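PDB 3JWH: Hen1 from Anabaena variabilis, which probably transfers a methyl group from S-adenosyl-L-methionine to the 2'-O of the 3'-terminal nucleotide of RNA. Local coordinates for residues Gly20-Leu25 / Gly41-Ile46; Arg72-Arg77 / Asn81-Leu86. All blocks are in the same frame, centred on the assembly; numbering follows the deposited sequence.

Contact 1 packs helix 13-27 against helix 42-49 beside the amino-acid end of S-adenosyl-L-homocysteine; contact 2 lies farther out, where the chain leaves helix 63-73 and returns to strand 86-90. Their centres are about 15 Å apart, and they follow one another along the chain. Segments 41-46 and 72-77 join them directly. The O atom of G41 lies 3.0 Å from NH1 of R72, a probable hydrogen bond, while the CA atom of K45 packs 3.4 Å from CD2 of L73. In contact 1, N42 is part of the ligand pocket, whereas in contact 2 the nearest atoms of the L73 side chain and the bound ligand are still about 11 Å apart.

Contact 1: Gly20-Leu25 / Gly41-Ile46; sequences GVVAAL and GNLLKI. With SAH (S-adenosyl-L-homocysteine), chain C.
In the Rossmann-type methyltransferase core, beside the S-adenosyl-L-homocysteine pocket, V21 and V22 of one helix pack on L43 and I46 of the next. The segment axes approach to 11.3 Å and cross at -52°, and the interface is wholly apolar. CG1 of V21 lies 4.1 Å from CD2 of L43, the two side chains meeting at a slant. V22 bridges two residues one helical turn apart: CG2 of V22 is 3.8 Å from CG2 of I46 and 4.2 Å from CD1 of L43. With CG1 of V22 placed opposite the backbone N (chi1 176°), it is CG2 that faces I46 and L43. L43 thus offers one methyl to each valine. With only 148 Å² buried in total, the direct contact is modest. On the ligand side, G41 is the N-cap of the second helix, and CB of N42 comes to 3.6 Å from the ligand carboxylate atom OXT. M18, from the preceding turn of helix 13-27, adds contacts to N42, L43 and I46, while V21 and L43 both rest on T107 of strand 105-109, placing the pair of helices against the central sheet.

Contact 2: Arg72-Arg77 / Asn81-Leu86; sequences RLDRLR and NQWERL
Two type I beta turns, L73 to L76 and W83 to L86, face each other across the contact, with L73 and L86 forming the nearest CA pair at 9.5 Å. The indole of W83 directs its six-membered rim at the first turn. CZ2 of W83 lies 3.1 Å from the carbonyl O of L76, and CH2 is 3.3 Å from the carbonyl O of L73; both oxygens sit near the ring plane, so these are edge contacts to C-H groups rather than packing over a face. The same CH2 of W83 touches CB of L76 at 3.9 Å. OD1 of D74 approaches CZ3 of W83 obliquely at 4.1 Å, its carboxylate turned 41° from the indole plane. L73 and L86 meet end to end through their methyls, CD1 of L73 lying 3.6 Å from CD2 of L86. The L86 branch extends with CG anti to the backbone N (chi1 176°), which carries its methyls toward L73. NH1 of R85 donates to the backbone O of Q82 at 3.1 Å, tying the R85 side chain back to the residue just before the second turn. R85 also binds the backbone O atoms of L48 and F53, linking that turn to the end of helix 42-49 and the approach to strand 55-60. L76 packs on K45 and K49 of helix 42-49. The contact spans the link between helix 63-73 and strand 86-90, an edge strand of the sheet within this chain.

Contact 1: Gly20-Leu25 / Gly41-Ile46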
loop_
_atom_site.group_PDB
_atom_site.type_symbol
_atom_site.label_atom_id
_atom_site.label_comp_id
_atom_site.label_asym_id
_atom_site.label_seq_id
_atom_site.Cartn_x
_atom_site.Cartn_y
_atom_site.Cartn_z
ATOM N N GLY A 20 2.184 -1.844 10.850
ATOM C CA GLY A 20 3.449 -1.695 10.158
ATOM C C GLY A 20 3.410 -0.600 9.111
ATOM O O GLY A 20 4.382 0.123 8.941
ATOM N N VAL A 21 2.288 -0.480 8.406
ATOM C CA VAL A 21 2.140 0.539 7.366
ATOM C C VAL A 21 1.989 1.924 7.994
ATOM O O VAL A 21 2.661 2.873 7.591
ATOM C CB VAL A 21 0.912 0.249 6.465
ATOM C CG1 VAL A 21 0.734 1.359 5.458
ATOM C CG2 VAL A 21 1.089 -1.070 5.751
ATOM N N VAL A 22 1.118 2.037 8.996
ATOM C CA VAL A 22 0.915 3.317 9.657
ATOM C C VAL A 22 2.217 3.819 10.251
ATOM O O VAL A 22 2.526 5.011 10.186
ATOM C CB VAL A 22 -0.130 3.206 10.778
ATOM C CG1 VAL A 22 -0.254 4.523 11.513
ATOM C CG2 VAL A 22 -1.462 2.805 10.191
ATOM N N ALA A 23 2.974 2.893 10.839
ATOM C CA ALA A 23 4.258 3.222 11.450
ATOM C C ALA A 23 5.232 3.762 10.398
ATOM O O ALA A 23 5.933 4.745 10.631
ATOM C CB ALA A 23 4.842 1.979 12.125
ATOM N N ALA A 24 5.282 3.125 9.237
ATOM C CA ALA A 24 6.186 3.602 8.195
ATOM C C ALA A 24 5.771 4.989 7.683
ATOM O O ALA A 24 6.619 5.842 7.442
ATOM C CB ALA A 24 6.240 2.601 7.043
ATOM N N LEU A 25 4.468 5.207 7.520
ATOM C CA LEU A 25 3.966 6.496 7.058
ATOM C C LEU A 25 4.390 7.604 8.000
ATOM O O LEU A 25 4.885 8.654 7.573
ATOM C CB LEU A 25 2.439 6.472 6.964
ATOM C CG LEU A 25 1.875 5.660 5.794
ATOM C CD1 LEU A 25 0.385 5.593 5.896
ATOM C CD2 LEU A 25 2.294 6.309 4.468
ATOM N N GLY A 41 -11.391 -0.800 2.500
ATOM C CA GLY A 41 -11.023 0.336 3.327
ATOM C C GLY A 41 -10.485 0.051 4.715
ATOM O O GLY A 41 -10.604 0.887 5.608
ATOM N N ASN A 42 -9.884 -1.116 4.907
ATOM C CA ASN A 42 -9.341 -1.457 6.219
ATOM C C ASN A 42 -8.316 -0.420 6.641
ATOM O O ASN A 42 -8.424 0.166 7.716
ATOM C CB ASN A 42 -8.733 -2.855 6.201
ATOM C CG ASN A 42 -9.787 -3.934 6.079
ATOM O OD1 ASN A 42 -10.913 -3.770 6.568
ATOM N ND2 ASN A 42 -9.432 -5.055 5.442
ATOM N N LEU A 43 -7.334 -0.165 5.780
ATOM C CA LEU A 43 -6.337 0.840 6.098
ATOM C C LEU A 43 -6.962 2.242 6.082
ATOM O O LEU A 43 -6.592 3.100 6.891
ATOM C CB LEU A 43 -5.171 0.768 5.112
ATOM C CG LEU A 43 -4.187 1.931 5.236
ATOM C CD1 LEU A 43 -3.509 1.907 6.604
ATOM C CD2 LEU A 43 -3.159 1.845 4.129
ATOM N N LEU A 44 -7.909 2.484 5.169
ATOM C CA LEU A 44 -8.555 3.807 5.102
ATOM C C LEU A 44 -9.278 4.133 6.425
ATOM O O LEU A 44 -9.285 5.281 6.862
ATOM C CB LEU A 44 -9.564 3.882 3.939
ATOM C CG LEU A 44 -9.120 3.684 2.479
ATOM C CD1 LEU A 44 -10.339 3.880 1.598
ATOM C CD2 LEU A 44 -8.006 4.657 2.069
ATOM N N LYS A 45 -9.885 3.132 7.058
ATOM C CA LYS A 45 -10.586 3.347 8.329
ATOM C C LYS A 45 -9.619 3.821 9.411
ATOM O O LYS A 45 -9.902 4.771 10.144
ATOM C CB LYS A 45 -11.277 2.057 8.780
ATOM C CG LYS A 45 -12.071 2.198 10.069
ATOM C CD LYS A 45 -13.030 1.036 10.274
ATOM C CE LYS A 45 -14.099 1.390 11.302
ATOM N NZ LYS A 45 -15.139 0.323 11.442
ATOM N N ILE A 46 -8.465 3.164 9.491
ATOM C CA ILE A 46 -7.442 3.514 10.466
ATOM C C ILE A 46 -6.834 4.905 10.240
ATOM O O ILE A 46 -6.562 5.620 11.191
ATOM C CB ILE A 46 -6.319 2.424 10.479
ATOM C CG1 ILE A 46 -6.861 1.152 11.141
ATOM C CG2 ILE A 46 -5.087 2.913 11.245
ATOM C CD1 ILE A 46 -6.036 -0.085 10.868
HETATM N N SAH C . -5.562 -3.397 0.316
HETATM C CA SAH C . -6.806 -4.008 0.811
HETATM C CB SAH C . -6.988 -5.382 0.162
HETATM C CG SAH C . -7.001 -5.255 -1.361
HETATM S SD SAH C . -7.149 -6.852 -2.246
HETATM C C SAH C . -6.724 -4.186 2.328
HETATM O O SAH C . -6.320 -5.295 2.739
HETATM O OXT SAH C . -7.067 -3.213 3.037
HETATM C "C5'" SAH C . -6.698 -6.244 -3.911
HETATM C "C4'" SAH C . -7.444 -4.953 -4.250
HETATM O "O4'" SAH C . -6.865 -4.385 -5.439
HETATM C "C3'" SAH C . -8.913 -5.253 -4.563
HETATM O "O3'" SAH C . -9.741 -4.188 -4.088
HETATM C "C2'" SAH C . -8.899 -5.278 -6.091
HETATM O "O2'" SAH C . -10.201 -4.945 -6.579
HETATM C "C1'" SAH C . -7.951 -4.105 -6.334
HETATM N N9 SAH C . -7.437 -4.082 -7.720
HETATM C C8 SAH C . -6.951 -5.125 -8.388
HETATM N N7 SAH C . -6.548 -4.734 -9.594
HETATM C C5 SAH C . -6.780 -3.429 -9.699
HETATM C C6 SAH C . -6.582 -2.489 -10.697
HETATM N N6 SAH C . -6.053 -2.847 -11.866
HETATM N N1 SAH C . -6.941 -1.222 -10.475
HETATM C C2 SAH C . -7.482 -0.857 -9.320
HETATM N N3 SAH C . -7.686 -1.726 -8.350
HETATM C C4 SAH C . -7.350 -3.013 -8.503
#

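Contact 2: Arg72-Arg77 / Asn81-Leu86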
loop_
_atom_site.group_PDB
_atom_site.type_symbol
_atom_site.label_atom_id
_atom_site.label_comp_id
_atom_site.label_asym_id
_atom_site.label_seq_id
_atom_site.Cartn_x
_atom_site.Cartn_y
_atom_site.Cartn_z
ATOM N N ARG A 72 -18.469 0.927 5.938
ATOM C CA ARG A 72 -17.848 0.818 7.249
ATOM C C ARG A 72 -17.177 2.117 7.690
ATOM O O ARG A 72 -17.120 2.417 8.890
ATOM C CB ARG A 72 -16.875 -0.365 7.305
ATOM C CG ARG A 72 -16.049 -0.615 6.076
ATOM C CD ARG A 72 -15.458 -2.024 6.133
ATOM N NE ARG A 72 -14.507 -2.198 7.232
ATOM C CZ ARG A 72 -13.287 -1.667 7.270
ATOM N NH1 ARG A 72 -12.847 -0.919 6.268
ATOM N NH2 ARG A 72 -12.499 -1.888 8.314
ATOM N N LEU A 73 -16.697 2.903 6.733
ATOM C CA LEU A 73 -16.066 4.165 7.084
ATOM C C LEU A 73 -17.112 5.039 7.739
ATOM O O LEU A 73 -16.788 5.917 8.533
ATOM C CB LEU A 73 -15.488 4.868 5.852
ATOM C CG LEU A 73 -14.107 4.387 5.370
ATOM C CD1 LEU A 73 -13.744 5.022 4.032
ATOM C CD2 LEU A 73 -13.060 4.728 6.402
ATOM N N ASP A 74 -18.377 4.785 7.421
ATOM C CA ASP A 74 -19.457 5.573 7.994
ATOM C C ASP A 74 -19.838 5.127 9.389
ATOM O O ASP A 74 -20.643 5.766 10.041
ATOM C CB ASP A 74 -20.688 5.545 7.089
ATOM C CG ASP A 74 -20.579 6.521 5.943
ATOM O OD1 ASP A 74 -20.109 7.641 6.186
ATOM O OD2 ASP A 74 -20.964 6.177 4.812
ATOM N N ARG A 75 -19.270 4.019 9.844
ATOM C CA ARG A 75 -19.552 3.535 11.183
ATOM C C ARG A 75 -18.717 4.346 12.175
ATOM O O ARG A 75 -18.841 4.185 13.391
ATOM C CB ARG A 75 -19.230 2.043 11.283
ATOM C CG ARG A 75 -20.119 1.171 10.386
ATOM C CD ARG A 75 -19.620 -0.266 10.327
ATOM N NE ARG A 75 -20.408 -1.095 9.415
ATOM C CZ ARG A 75 -20.066 -2.331 9.050
ATOM N NH1 ARG A 75 -18.949 -2.875 9.519
ATOM N NH2 ARG A 75 -20.837 -3.020 8.218
ATOM N N LEU A 76 -17.881 5.235 11.648
ATOM C CA LEU A 76 -17.035 6.082 12.480
ATOM C C LEU A 76 -17.765 7.344 12.928
ATOM O O LEU A 76 -18.672 7.834 12.255
ATOM C CB LEU A 76 -15.778 6.505 11.719
ATOM C CG LEU A 76 -14.838 5.417 11.202
ATOM C CD1 LEU A 76 -13.724 6.066 10.413
ATOM C CD2 LEU A 76 -14.273 4.621 12.348
ATOM N N ARG A 77 -17.355 7.864 14.074
ATOM C CA ARG A 77 -17.921 9.086 14.617
ATOM C C ARG A 77 -16.725 10.009 14.621
ATOM O O ARG A 77 -15.699 9.697 15.222
ATOM C CB ARG A 77 -18.451 8.844 16.030
ATOM C CG ARG A 77 -19.559 7.802 16.065
ATOM C CD ARG A 77 -20.795 8.319 15.334
ATOM N NE ARG A 77 -21.460 7.281 14.546
ATOM C CZ ARG A 77 -22.082 6.218 15.052
ATOM N NH1 ARG A 77 -22.139 6.031 16.366
ATOM N NH2 ARG A 77 -22.644 5.335 14.233
ATOM N N ASN A 81 -14.731 18.655 10.372
ATOM C CA ASN A 81 -13.549 18.888 9.550
ATOM C C ASN A 81 -12.800 17.603 9.204
ATOM O O ASN A 81 -12.101 17.543 8.191
ATOM C CB ASN A 81 -12.593 19.879 10.248
ATOM C CG ASN A 81 -12.036 19.343 11.563
ATOM O OD1 ASN A 81 -12.640 18.484 12.206
ATOM N ND2 ASN A 81 -10.888 19.870 11.979
ATOM N N GLN A 82 -12.963 16.575 10.031
ATOM C CA GLN A 82 -12.271 15.306 9.827
ATOM C C GLN A 82 -12.796 14.478 8.663
ATOM O O GLN A 82 -12.048 13.713 8.045
ATOM C CB GLN A 82 -12.323 14.476 11.108
ATOM C CG GLN A 82 -10.996 13.846 11.452
ATOM C CD GLN A 82 -9.913 14.887 11.669
ATOM O OE1 GLN A 82 -8.722 14.570 11.692
ATOM N NE2 GLN A 82 -10.325 16.142 11.838
ATOM N N TRP A 83 -14.073 14.628 8.350
ATOM C CA TRP A 83 -14.641 13.864 7.256
ATOM C C TRP A 83 -14.182 14.365 5.884
ATOM O O TRP A 83 -14.054 13.576 4.947
ATOM C CB TRP A 83 -16.172 13.858 7.338
ATOM C CG TRP A 83 -16.753 13.050 8.482
ATOM C CD1 TRP A 83 -17.277 13.535 9.652
ATOM C CD2 TRP A 83 -16.914 11.623 8.537
ATOM N NE1 TRP A 83 -17.760 12.503 10.427
ATOM C CE2 TRP A 83 -17.551 11.321 9.767
ATOM C CE3 TRP A 83 -16.588 10.575 7.668
ATOM C CZ2 TRP A 83 -17.866 10.010 10.146
ATOM C CZ3 TRP A 83 -16.903 9.275 8.045
ATOM C CH2 TRP A 83 -17.537 9.006 9.273
ATOM N N GLU A 84 -13.922 15.666 5.770
ATOM C CA GLU A 84 -13.476 16.261 4.505
ATOM C C GLU A 84 -12.099 15.779 4.026
ATOM O O GLU A 84 -11.666 16.110 2.925
ATOM C CB GLU A 84 -13.446 17.786 4.617
ATOM C CG GLU A 84 -14.813 18.452 4.581
ATOM C CD GLU A 84 -15.600 18.126 3.313
ATOM O OE1 GLU A 84 -15.073 18.345 2.194
ATOM O OE2 GLU A 84 -16.753 17.654 3.435
ATOM N N ARG A 85 -11.415 15.004 4.857
ATOM C CA ARG A 85 -10.093 14.474 4.521
ATOM C C ARG A 85 -10.193 13.250 3.599
ATOM O O ARG A 85 -9.265 12.946 2.847
ATOM C CB ARG A 85 -9.352 14.103 5.811
ATOM C CG ARG A 85 -8.939 15.303 6.648
ATOM C CD ARG A 85 -8.854 15.002 8.147
ATOM N NE ARG A 85 -7.884 13.963 8.495
ATOM C CZ ARG A 85 -8.200 12.801 9.071
ATOM N NH1 ARG A 85 -9.463 12.526 9.358
ATOM N NH2 ARG A 85 -7.250 11.922 9.376
ATOM N N LEU A 86 -11.328 12.567 3.661
ATOM C CA LEU A 86 -11.577 11.359 2.881
ATOM C C LEU A 86 -12.067 11.559 1.447
ATOM O O LEU A 86 -12.817 12.472 1.155
ATOM C CB LEU A 86 -12.590 10.483 3.611
ATOM C CG LEU A 86 -12.998 9.234 2.829
ATOM C CD1 LEU A 86 -11.815 8.272 2.738
ATOM C CD2 LEU A 86 -14.188 8.580 3.502
#